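Local coordinates for putative PhosphatidylEthanolamine-Binding Protein (PEBP) (Chlamydia trachomatis, PDB 3N08), which is of unconfirmed function but, as a homolog of phosphatidylethanolamine-binding protein and Raf kinase inhibitor protein, probably binds phosphate-bearing ligands in an anion pocket, at residues A41-V45 and Y69-V75; L44-D50 and L62-V68. All coordinates share one frame; numbering follows the deposited sequence.

Contact 1 (A41-V45 and Y69-V75); sequences AKSLV and YNLSPVV
A G1 beta bulge closes the end of the antiparallel pairing between strands 43-50 and 63-71: Asn70 and Leu71 both face Leu44, and Asn70 has the positive phi (61°) that such a bulge requires. Leu44 and Leu71 form a hydrogen-bonded pair with two backbone bonds, Leu44 N to Leu71 O at 2.9 Å and Leu71 N to Leu44 O at 3.0 Å. Asn70 N makes no hydrogen bond to the Leu44 carbonyl, for which its angle is poor. It donates instead to a water 2.8 Å from Asn70 N; the same water donates to Ser43 OG and Asn70 OD1, so one molecule bridges the strands through three bonds. Ser43 OG is also hydrogen-bonded to Val119 O, and the asparagine amide nitrogen to Leu121 O.

On the other face, the CB atoms of Leu44 and Leu71 meet at 3.8 Å. Leu44 CG stands beside its own backbone N (chi1 -67°), and from there CD1 reaches past Ser72 O to Val75 CG1, 4.1 Å away. The Pro73 ring lies against the backbone leading into the strand, with Pro73 CD 3.4 Å from Lys42 O and Pro73 CB 4.1 Å from Ala41 CB. Beyond the bulge, the type I turn Ser72-Val75, closed by Val75 N to Ser72 O and by the ST-turn bond Val74 N to Ser72 OG, folds the chain back so that Val75 meets Leu44.

The water-bridged end lies beside the loop after strand 108-117, and a classic bulge sets Lys42 and Ser43 opposite Leu117 of that strand. On the helix side, Val45 CG2 crosses Tyr69 CB at 4.0 Å, and both residues pack against Leu132 of helix 129-136, whereas Leu44, Leu71 and Val75 converge on Phe34 of strand 32-35.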
loop_
_atom_site.group_PDB
_atom_site.type_symbol
_atom_site.label_atom_id
_atom_site.label_comp_id
_atom_site.label_asym_id
_atom_site.label_seq_id
_atom_site.Cartn_x
_atom_site.Cartn_y
_atom_site.Cartn_z
ATOM N N ALA B 41 -5.572 -15.232 -3.222
ATOM C CA ALA B 41 -5.118 -15.506 -1.873
ATOM C C ALA B 41 -6.057 -16.460 -1.140
ATOM O O ALA B 41 -7.284 -16.312 -1.193
ATOM C CB ALA B 41 -4.984 -14.190 -1.087
ATOM N N LYS B 42 -5.479 -17.446 -0.478
ATOM C CA LYS B 42 -6.253 -18.312 0.419
ATOM C C LYS B 42 -6.036 -18.027 1.905
ATOM O O LYS B 42 -6.810 -18.467 2.738
ATOM C CB LYS B 42 -5.955 -19.788 0.144
ATOM C CG LYS B 42 -6.374 -20.209 -1.252
ATOM C CD LYS B 42 -6.274 -21.704 -1.463
ATOM C CE LYS B 42 -6.521 -22.080 -2.916
ATOM N NZ LYS B 42 -6.473 -23.541 -3.138
ATOM N N SER B 43 -4.991 -17.262 2.223
ATOM C CA SER B 43 -4.742 -16.884 3.607
ATOM C C SER B 43 -3.847 -15.664 3.643
ATOM O O SER B 43 -3.191 -15.334 2.642
ATOM C CB SER B 43 -4.083 -18.037 4.377
ATOM O OG SER B 43 -2.756 -18.302 3.931
ATOM N N LEU B 44 -3.823 -15.038 4.817
ATOM C CA LEU B 44 -2.924 -13.924 5.110
ATOM C C LEU B 44 -2.060 -14.238 6.316
ATOM O O LEU B 44 -2.446 -14.967 7.223
ATOM C CB LEU B 44 -3.721 -12.646 5.402
ATOM C CG LEU B 44 -4.517 -12.014 4.255
ATOM C CD1 LEU B 44 -5.469 -10.927 4.758
ATOM C CD2 LEU B 44 -3.548 -11.446 3.219
ATOM N N VAL B 45 -0.886 -13.625 6.308
ATOM C CA VAL B 45 0.094 -13.695 7.381
ATOM C C VAL B 45 0.480 -12.286 7.813
ATOM O O VAL B 45 0.625 -11.395 6.962
ATOM C CB VAL B 45 1.361 -14.410 6.891
ATOM C CG1 VAL B 45 2.443 -14.426 7.964
ATOM C CG2 VAL B 45 1.009 -15.816 6.404
ATOM N N TYR B 69 -0.883 -16.162 11.479
ATOM C CA TYR B 69 -0.976 -16.739 10.159
ATOM C C TYR B 69 -2.299 -17.477 9.992
ATOM O O TYR B 69 -3.024 -17.713 10.957
ATOM C CB TYR B 69 0.240 -17.634 9.839
ATOM C CG TYR B 69 0.265 -18.978 10.527
ATOM C CD1 TYR B 69 0.833 -19.131 11.784
ATOM C CD2 TYR B 69 -0.248 -20.098 9.888
ATOM C CE1 TYR B 69 0.870 -20.376 12.399
ATOM C CE2 TYR B 69 -0.217 -21.325 10.490
ATOM C CZ TYR B 69 0.346 -21.458 11.730
ATOM O OH TYR B 69 0.363 -22.707 12.299
ATOM N N ASN B 70 -2.600 -17.840 8.747
ATOM C CA ASN B 70 -3.871 -18.441 8.396
ATOM C C ASN B 70 -5.054 -17.532 8.691
ATOM O O ASN B 70 -6.151 -18.005 8.956
ATOM C CB ASN B 70 -4.028 -19.833 9.010
ATOM C CG ASN B 70 -3.340 -20.911 8.191
ATOM O OD1 ASN B 70 -2.782 -20.657 7.109
ATOM N ND2 ASN B 70 -3.378 -22.128 8.702
ATOM N N LEU B 71 -4.824 -16.233 8.613
ATOM C CA LEU B 71 -5.932 -15.295 8.607
ATOM C C LEU B 71 -6.755 -15.458 7.347
ATOM O O LEU B 71 -6.213 -15.749 6.279
ATOM C CB LEU B 71 -5.400 -13.882 8.612
ATOM C CG LEU B 71 -4.990 -13.320 9.945
ATOM C CD1 LEU B 71 -4.056 -12.144 9.704
ATOM C CD2 LEU B 71 -6.217 -12.902 10.777
ATOM N N SER B 72 -8.064 -15.251 7.465
ATOM C CA SER B 72 -8.912 -15.196 6.278
ATOM C C SER B 72 -8.469 -14.080 5.334
ATOM O O SER B 72 -8.199 -12.980 5.763
ATOM C CB SER B 72 -10.356 -14.943 6.672
ATOM O OG SER B 72 -11.114 -14.703 5.513
ATOM N N PRO B 73 -8.447 -14.362 4.030
ATOM C CA PRO B 73 -8.050 -13.315 3.089
ATOM C C PRO B 73 -9.104 -12.236 2.954
ATOM O O PRO B 73 -8.780 -11.197 2.349
ATOM C CB PRO B 73 -7.860 -14.075 1.777
ATOM C CG PRO B 73 -8.651 -15.330 1.943
ATOM C CD PRO B 73 -8.579 -15.673 3.386
ATOM N N VAL B 74 -10.308 -12.442 3.494
ATOM C CA VAL B 74 -11.313 -11.376 3.538
ATOM C C VAL B 74 -11.486 -10.782 4.930
ATOM O O VAL B 74 -12.479 -10.120 5.203
ATOM C CB VAL B 74 -12.678 -11.855 2.946
ATOM C CG1 VAL B 74 -12.485 -12.323 1.503
ATOM C CG2 VAL B 74 -13.317 -12.964 3.776
ATOM N N VAL B 75 -10.516 -10.995 5.816
ATOM C CA VAL B 75 -10.678 -10.564 7.204
ATOM C C VAL B 75 -10.943 -9.059 7.316
ATOM O O VAL B 75 -11.642 -8.598 8.215
ATOM C CB VAL B 75 -9.470 -10.987 8.069
ATOM C CG1 VAL B 75 -8.227 -10.205 7.709
ATOM C CG2 VAL B 75 -9.795 -10.824 9.563
HETATM O O HOH W 1 -1.207 -18.450 6.363
#

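Contact 2 (L44-D50 and L62-V68); sequences LVLIVED and LWIHWIV
Strands 44-50 and 63-68 run antiparallel, their axes 4.4 Å apart at closest approach and at 151°, with a classic beta bulge at His65 and Trp66 opposite Val48. The carbonyl of Val48 receives both amides: His65 N at 2.7 Å and, weakly, Trp66 N at 3.3 Å, while Val48 N donates to Trp66 O. On either side, Leu46 with Val68 and Asp50 with Trp63 each exchange two backbone bonds.

Trp66 gathers Leu46, Val48 and Val68 on one face. Leu46 CD2 approaches its six-membered ring at CE3 (3.8 Å), Val48 CG2 packs on Trp66 CB, and Val68 CG2 sits 3.5 Å above the ring plane, offset toward the rim; Trp66 NE1 hydrogen-bonds to Gln88 OE1. The side chains of Asp50 and His65 run side by side, with carboxylate and imidazole planes 42° apart. A water joins them, 2.7 Å from both Asp50 OD2 and His65 NE2, in the ring plane. His65 ND1 is hydrogen-bonded to Cys99 O, while His108 ND1 bonds to Asp50 OD2 and Asp52 N to Asp50 OD1.

On the reverse face, Glu49 CG sits between its backbone N and carbonyl carbon (chi1 60°), which lays the extended chain alongside Ile64, with Glu49 OE1 3.2 Å from Ile64 CD1. The carboxylate lies against both methyls of Leu62, and OE1 forms a salt bridge to Lys129 NZ.

The contact changes from hydrocarbon packing around Trp66 to a polar Asp50-His65 end, where both ring nitrogens and both carboxylate oxygens have partners. Such an Asp-His cluster is consistent with the anion-binding pocket known in PEBP relatives.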
loop_
_atom_site.group_PDB
_atom_site.type_symbol
_atom_site.label_atom_id
_atom_site.label_comp_id
_atom_site.label_asym_id
_atom_site.label_seq_id
_atom_site.Cartn_x
_atom_site.Cartn_y
_atom_site.Cartn_z
ATOM N N LEU B 44 -3.823 -15.038 4.817
ATOM C CA LEU B 44 -2.924 -13.924 5.110
ATOM C C LEU B 44 -2.060 -14.238 6.316
ATOM O O LEU B 44 -2.446 -14.967 7.223
ATOM C CB LEU B 44 -3.721 -12.646 5.402
ATOM C CG LEU B 44 -4.517 -12.014 4.255
ATOM C CD1 LEU B 44 -5.469 -10.927 4.758
ATOM C CD2 LEU B 44 -3.548 -11.446 3.219
ATOM N N VAL B 45 -0.886 -13.625 6.308
ATOM C CA VAL B 45 0.094 -13.695 7.381
ATOM C C VAL B 45 0.480 -12.286 7.813
ATOM O O VAL B 45 0.625 -11.395 6.962
ATOM C CB VAL B 45 1.361 -14.410 6.891
ATOM C CG1 VAL B 45 2.443 -14.426 7.964
ATOM C CG2 VAL B 45 1.009 -15.816 6.404
ATOM N N LEU B 46 0.658 -12.100 9.115
ATOM C CA LEU B 46 1.147 -10.841 9.690
ATOM C C LEU B 46 2.364 -11.100 10.568
ATOM O O LEU B 46 2.322 -11.973 11.424
ATOM C CB LEU B 46 0.016 -10.201 10.495
ATOM C CG LEU B 46 0.399 -8.926 11.253
ATOM C CD1 LEU B 46 0.649 -7.770 10.346
ATOM C CD2 LEU B 46 -0.639 -8.546 12.293
ATOM N N ILE B 47 3.444 -10.348 10.343
ATOM C CA ILE B 47 4.630 -10.420 11.200
ATOM C C ILE B 47 4.955 -8.989 11.624
ATOM O O ILE B 47 5.097 -8.120 10.776
ATOM C CB ILE B 47 5.825 -11.063 10.488
ATOM C CG1 ILE B 47 5.481 -12.477 10.048
ATOM C CG2 ILE B 47 7.072 -11.042 11.393
ATOM C CD1 ILE B 47 6.553 -13.145 9.212
ATOM N N VAL B 48 5.094 -8.754 12.932
ATOM C CA VAL B 48 5.435 -7.432 13.439
ATOM C C VAL B 48 6.752 -7.551 14.160
ATOM O O VAL B 48 6.925 -8.412 15.033
ATOM C CB VAL B 48 4.364 -6.901 14.402
ATOM C CG1 VAL B 48 4.675 -5.508 14.886
ATOM C CG2 VAL B 48 2.984 -6.965 13.758
ATOM N N GLU B 49 7.677 -6.677 13.815
ATOM C CA GLU B 49 8.995 -6.761 14.392
ATOM C C GLU B 49 9.651 -5.414 14.587
ATOM O O GLU B 49 9.292 -4.423 13.952
ATOM C CB GLU B 49 9.870 -7.665 13.563
ATOM C CG GLU B 49 10.046 -7.209 12.156
ATOM C CD GLU B 49 10.744 -8.255 11.281
ATOM O OE1 GLU B 49 10.559 -9.468 11.517
ATOM O OE2 GLU B 49 11.494 -7.865 10.363
ATOM N N ASP B 50 10.665 -5.419 15.463
ATOM C CA ASP B 50 11.419 -4.225 15.869
ATOM C C ASP B 50 12.909 -4.429 15.573
ATOM O O ASP B 50 13.593 -5.157 16.274
ATOM C CB ASP B 50 11.178 -4.002 17.353
ATOM C CG ASP B 50 11.935 -2.792 17.926
ATOM O OD1 ASP B 50 12.586 -2.037 17.184
ATOM O OD2 ASP B 50 11.808 -2.595 19.167
ATOM N N LEU B 62 16.861 -7.997 16.096
ATOM C CA LEU B 62 15.475 -8.067 15.632
ATOM C C LEU B 62 14.597 -8.776 16.636
ATOM O O LEU B 62 14.797 -9.944 16.917
ATOM C CB LEU B 62 15.412 -8.787 14.283
ATOM C CG LEU B 62 14.099 -8.669 13.490
ATOM C CD1 LEU B 62 13.779 -7.206 13.162
ATOM C CD2 LEU B 62 14.172 -9.470 12.188
ATOM N N TRP B 63 13.615 -8.055 17.159
ATOM C CA TRP B 63 12.661 -8.621 18.111
ATOM C C TRP B 63 11.267 -8.744 17.482
ATOM O O TRP B 63 10.713 -7.742 17.000
ATOM C CB TRP B 63 12.595 -7.741 19.352
ATOM C CG TRP B 63 12.018 -8.439 20.542
ATOM C CD1 TRP B 63 10.705 -8.592 20.863
ATOM C CD2 TRP B 63 12.770 -9.059 21.579
ATOM N NE1 TRP B 63 10.591 -9.314 22.041
ATOM C CE2 TRP B 63 11.853 -9.589 22.504
ATOM C CE3 TRP B 63 14.140 -9.212 21.816
ATOM C CZ2 TRP B 63 12.261 -10.276 23.643
ATOM C CZ3 TRP B 63 14.542 -9.893 22.938
ATOM C CH2 TRP B 63 13.604 -10.413 23.846
ATOM N N ILE B 64 10.733 -9.955 17.465
ATOM C CA ILE B 64 9.409 -10.207 16.893
ATOM C C ILE B 64 8.356 -9.957 17.956
ATOM O O ILE B 64 8.393 -10.558 19.051
ATOM C CB ILE B 64 9.297 -11.663 16.389
ATOM C CG1 ILE B 64 10.362 -11.990 15.344
ATOM C CG2 ILE B 64 7.893 -11.909 15.862
ATOM C CD1 ILE B 64 10.593 -10.964 14.293
ATOM N N HIS B 65 7.460 -9.037 17.653
ATOM C CA HIS B 65 6.398 -8.653 18.559
ATOM C C HIS B 65 5.071 -9.382 18.337
ATOM O O HIS B 65 4.268 -9.434 19.240
ATOM C CB HIS B 65 6.189 -7.123 18.518
ATOM C CG HIS B 65 7.234 -6.373 19.272
ATOM N ND1 HIS B 65 7.010 -5.847 20.525
ATOM C CD2 HIS B 65 8.550 -6.181 19.023
ATOM C CE1 HIS B 65 8.122 -5.306 20.990
ATOM N NE2 HIS B 65 9.072 -5.497 20.097
ATOM N N TRP B 66 4.837 -9.904 17.140
ATOM C CA TRP B 66 3.567 -10.565 16.848
ATOM C C TRP B 66 3.710 -11.398 15.591
ATOM O O TRP B 66 4.233 -10.914 14.586
ATOM C CB TRP B 66 2.461 -9.522 16.644
ATOM C CG TRP B 66 1.048 -9.987 16.900
ATOM C CD1 TRP B 66 0.647 -11.146 17.482
ATOM C CD2 TRP B 66 -0.141 -9.241 16.609
ATOM N NE1 TRP B 66 -0.744 -11.174 17.558
ATOM C CE2 TRP B 66 -1.240 -10.015 17.033
ATOM C CE3 TRP B 66 -0.377 -7.995 16.025
ATOM C CZ2 TRP B 66 -2.574 -9.581 16.881
ATOM C CZ3 TRP B 66 -1.697 -7.560 15.887
ATOM C CH2 TRP B 66 -2.773 -8.353 16.312
ATOM N N ILE B 67 3.170 -12.613 15.635
ATOM C CA ILE B 67 2.996 -13.452 14.475
ATOM C C ILE B 67 1.554 -13.937 14.435
ATOM O O ILE B 67 1.048 -14.516 15.415
ATOM C CB ILE B 67 3.927 -14.674 14.558
ATOM C CG1 ILE B 67 5.389 -14.229 14.428
ATOM C CG2 ILE B 67 3.563 -15.711 13.488
ATOM C CD1 ILE B 67 6.390 -15.375 14.478
ATOM N N VAL B 68 0.950 -13.777 13.265
ATOM C CA VAL B 68 -0.381 -14.323 13.009
ATOM C C VAL B 68 -0.361 -14.949 11.622
ATOM O O VAL B 68 0.112 -14.344 10.680
ATOM C CB VAL B 68 -1.477 -13.244 13.033
ATOM C CG1 VAL B 68 -2.849 -13.866 12.829
ATOM C CG2 VAL B 68 -1.447 -12.478 14.344
HETATM O O HOH W 2 11.670 -4.895 20.551
#

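Overall arrangement
Both contacts join strands 43-50 and 63-71, and Leu44 and Val45 belong to both. Their centres lie 15 Å apart, contact 2 about 4 Å from the centre of the chain and contact 1 about 13 Å from it. Contact 2 is the buried core portion, burying 634 Å² between its segments, both sides summed, against 416 Å² in the partly buried contact 1. Each includes a bulge, but contact 1 has the G1 type where the pairing ends in turns, and contact 2 the classic type within continuing strands. Water bridges differ likewise: one links a serine and an asparagine beside a loop, the other a carboxylate and an imidazole.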